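Local coordinates for thioredoxin-like protein (Bacteroides caccae ATCC 43185, PDB 4YOD) that is of unknown function but probably works as a thiol-disulfide oxidoreductase, joining a helical region to a thioredoxin-like domain, at residues K135-P138 with K139-E143; I118-L121 with E122-A126. All blocks are in the same frame, centred on the assembly; numbering follows the deposited sequence.

Contact 1 (K135-P138 with K139-E143); sequences KVRP and KARLE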
# COMPACT_ATOMS: atom_id res chain seq x y z
N LYS A 135 4.02 20.11 7.48
CA LYS A 135 4.93 19.04 7.04
C LYS A 135 5.01 17.87 8.07
O LYS A 135 5.51 16.81 7.72
CB LYS A 135 6.34 19.58 6.77
CG LYS A 135 6.43 20.43 5.50
CD LYS A 135 7.90 20.79 5.20
CE LYS A 135 8.05 21.73 4.01
NZ LYS A 135 9.47 21.78 3.51
N VAL A 136 4.48 18.06 9.30
CA VAL A 136 4.50 17.03 10.35
C VAL A 136 3.82 15.72 9.86
O VAL A 136 4.44 14.66 9.95
CB VAL A 136 3.89 17.53 11.70
CG1 VAL A 136 3.70 16.38 12.69
CG2 VAL A 136 4.78 18.62 12.32
N ARG A 137 2.59 15.78 9.36
CA ARG A 137 1.91 14.55 8.92
C ARG A 137 2.60 13.92 7.66
O ARG A 137 2.87 12.73 7.75
CB ARG A 137 0.41 14.73 8.71
CG ARG A 137 -0.30 13.37 8.55
CD ARG A 137 -1.81 13.46 8.55
NE ARG A 137 -2.33 14.05 7.32
CZ ARG A 137 -3.63 14.20 7.05
NH1 ARG A 137 -4.54 13.79 7.92
NH2 ARG A 137 -4.01 14.76 5.91
N PRO A 138 2.92 14.59 6.52
CA PRO A 138 3.61 13.85 5.43
C PRO A 138 4.95 13.24 5.85
O PRO A 138 5.24 12.14 5.40
CB PRO A 138 3.85 14.91 4.35
CG PRO A 138 3.57 16.20 4.97
CD PRO A 138 2.63 15.98 6.11
N LYS A 139 5.76 13.93 6.68
CA LYS A 139 7.05 13.38 7.14
C LYS A 139 6.85 12.12 7.98
O LYS A 139 7.64 11.18 7.84
CB LYS A 139 7.83 14.43 7.93
CG LYS A 139 8.47 15.51 7.04
CD LYS A 139 9.07 16.65 7.88
CE LYS A 139 10.44 16.33 8.43
NZ LYS A 139 10.88 17.34 9.44
N ALA A 140 5.81 12.11 8.85
CA ALA A 140 5.48 10.95 9.69
C ALA A 140 4.98 9.78 8.81
O ALA A 140 5.40 8.63 9.02
CB ALA A 140 4.42 11.33 10.73
N ARG A 141 4.14 10.07 7.80
CA ARG A 141 3.67 9.04 6.86
C ARG A 141 4.84 8.47 6.04
O ARG A 141 4.89 7.26 5.83
CB ARG A 141 2.60 9.62 5.91
CG ARG A 141 1.25 9.75 6.58
CD ARG A 141 0.23 10.37 5.64
NE ARG A 141 -1.09 10.34 6.26
CZ ARG A 141 -2.21 10.69 5.64
NH1 ARG A 141 -2.19 11.10 4.38
NH2 ARG A 141 -3.37 10.59 6.27
N LEU A 142 5.80 9.33 5.64
CA LEU A 142 6.98 8.94 4.86
C LEU A 142 7.89 8.00 5.68
O LEU A 142 8.29 6.96 5.17
CB LEU A 142 7.75 10.17 4.33
CG LEU A 142 8.94 9.92 3.36
CD1 LEU A 142 8.54 9.05 2.14
CD2 LEU A 142 9.56 11.22 2.92
N GLU A 143 8.09 8.32 6.98
CA GLU A 143 8.87 7.47 7.89
C GLU A 143 8.21 6.09 8.06
O GLU A 143 8.88 5.05 8.00
CB GLU A 143 9.01 8.13 9.27
CG GLU A 143 10.18 9.07 9.39
CD GLU A 143 10.78 9.02 10.78
OE1 GLU A 143 11.50 8.04 11.10
OE2 GLU A 143 10.48 9.94 11.59
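Arg141 N donates a nearly straight hydrogen bond (166°) to Arg137 O at 2.9 Å, and this i to i+4 link sits beneath a stacked pair of guanidinium groups on helix 132-146, in the helical region that precedes the thioredoxin fold. The two arginines run side by side and point the same way. Their flat ends lie face on face, 4.0 Å between centres and with the planes only 9° apart. Within the stack Arg137 NE sits over the centre of the Arg141 group, whereas Arg141 NH2 lies over the Arg137 group shifted toward its rim, 3.7 Å from Arg137 CZ. The arginine chains reach this position differently: that of Arg141 is extended from CG to NE, while Arg137 folds at chi3 (72°) to lay its plane on its neighbour. Asp101 probably eases the closeness of the two charges. It takes a salt bridge from Arg141 NH1, which also bonds Tyr117 OH, and makes a weak, long ion pair with Arg137 NH2; the carboxylate probably offsets part of the positive charge, mainly that of Arg141. Pro138 has no N-H to give to the preceding turn, so the helix kinks there, yet Pro138 O still accepts Leu142 N at 2.9 Å. The buried proline ring packs on Leu121 and Met124 of helix 114-125. On another flank Lys139 drapes its aliphatic part past the preceding turn, with Lys139 CG 3.3 Å from Lys135 O and Lys139 CD 4.2 Å from Lys135 CB.

Contact 2 (I118-L121 with E122-A126); sequences IPVL and EAMAA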
# COMPACT_ATOMS: atom_id res chain seq x y z
N ILE A 118 4.57 7.45 -1.98
CA ILE A 118 5.88 7.85 -1.42
C ILE A 118 6.48 9.08 -2.18
O ILE A 118 6.77 10.05 -1.47
CB ILE A 118 6.85 6.65 -1.34
CG1 ILE A 118 6.46 5.75 -0.12
CG2 ILE A 118 8.33 7.09 -1.25
CD1 ILE A 118 7.00 4.29 -0.18
N PRO A 119 6.58 9.16 -3.56
CA PRO A 119 7.07 10.41 -4.19
C PRO A 119 6.18 11.64 -3.88
O PRO A 119 6.72 12.74 -3.80
CB PRO A 119 7.10 10.10 -5.69
CG PRO A 119 6.27 8.89 -5.87
CD PRO A 119 6.35 8.11 -4.58
N VAL A 120 4.85 11.46 -3.67
CA VAL A 120 3.98 12.59 -3.26
C VAL A 120 4.45 13.12 -1.87
O VAL A 120 4.60 14.32 -1.70
CB VAL A 120 2.46 12.25 -3.22
CG1 VAL A 120 1.64 13.49 -2.84
CG2 VAL A 120 1.98 11.67 -4.55
N LEU A 121 4.69 12.20 -0.90
CA LEU A 121 5.13 12.53 0.46
C LEU A 121 6.47 13.20 0.45
O LEU A 121 6.69 14.13 1.23
CB LEU A 121 5.19 11.26 1.33
CG LEU A 121 3.85 10.62 1.68
CD1 LEU A 121 4.06 9.29 2.37
CD2 LEU A 121 2.97 11.57 2.53
N GLU A 122 7.39 12.74 -0.45
CA GLU A 122 8.74 13.30 -0.61
C GLU A 122 8.63 14.74 -1.14
O GLU A 122 9.35 15.64 -0.66
CB GLU A 122 9.58 12.42 -1.56
CG GLU A 122 10.01 11.08 -0.93
CD GLU A 122 10.75 10.10 -1.82
OE1 GLU A 122 10.57 10.14 -3.06
OE2 GLU A 122 11.50 9.25 -1.28
N ALA A 123 7.73 14.97 -2.10
CA ALA A 123 7.51 16.32 -2.63
C ALA A 123 6.93 17.24 -1.57
O ALA A 123 7.30 18.40 -1.53
CB ALA A 123 6.57 16.26 -3.83
N MSE A 124 6.05 16.72 -0.69
CA MSE A 124 5.46 17.54 0.38
C MSE A 124 6.50 17.93 1.43
O MSE A 124 6.56 19.09 1.83
CB MSE A 124 4.27 16.81 1.03
CG MSE A 124 3.10 16.59 0.03
SE MSE A 124 1.67 15.51 0.79
CE MSE A 124 0.82 16.86 1.92
N ALA A 125 7.36 16.99 1.84
CA ALA A 125 8.41 17.27 2.80
C ALA A 125 9.40 18.31 2.24
O ALA A 125 9.96 19.08 3.02
CB ALA A 125 9.14 15.99 3.17
N ALA A 126 9.56 18.37 0.90
CA ALA A 126 10.47 19.32 0.23
C ALA A 126 9.74 20.55 -0.31
O ALA A 126 10.34 21.33 -1.05
CB ALA A 126 11.19 18.62 -0.91
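The carboxylate of Glu122 has the methyl CG2 of Ile118 over one of its faces, 3.9 Å from Glu122 CD, in an i to i+4 contact on the last turns of helix 114-125, in the helical region of the chain. On that same side, near one corner of the group, Glu122 OE1 comes within 3.7 Å of Pro119 CA. The first torsion explains the approach: with CG anti to the carbonyl carbon (chi1 -72°), the glutamate runs back along the helix, and its CG passes 3.4 Å from Ile118 O before the extended chain crosses the isoleucine. An alanine here removes the carboxylate, and Ile118 CG2 and Pro119 CA would probably lose the cover that it gives them. Underneath, Glu122 N bonds Ile118 O at 2.9 Å. Pro119 lacks an N-H for the turn before and kinks the helix, but its carbonyl accepts Ala123 N in the regular way. Farther round, Val120 and Met124 lie alongside each other and point the same way, and both touch helix 90-105, where Val120 meets Thr97 and Ala100 while Met124 meets Phe93 and Thr97. Met124 is present as selenomethionine; its chain bends at chi3 (77°), and Met124 SE rests 4.2 Å from Val120 CG1. Ala123, small and buried, packs against Arg80 and Ile83 of helix 72-85, where Val120 also reaches Ile79. Ala126 is the first residue to leave the helical conformation, though Ala126 N still reaches Glu122 O at 3.2 Å.

In the fold
Contacts 1 and 2 belong to successive helices, 132-146 and 114-125, with centres about 9 Å apart on one side of the chain's centre. Leu121 contributes packing at the join: its CD2 lies 3.7 Å from Pro138 O, and its CD1 is equally far from Leu142 N. At the end of helix 114-125, Lys135 NZ makes a probable hydrogen bond to Ala125 O at 2.8 Å, and a weak one to Ser127 O, tying the start of one helix to the close of the other. Both contacts lie in the helical region. The CxxC pattern at the start of helix 187-197, probably the redox centre, belongs to the separate thioredoxin-like part.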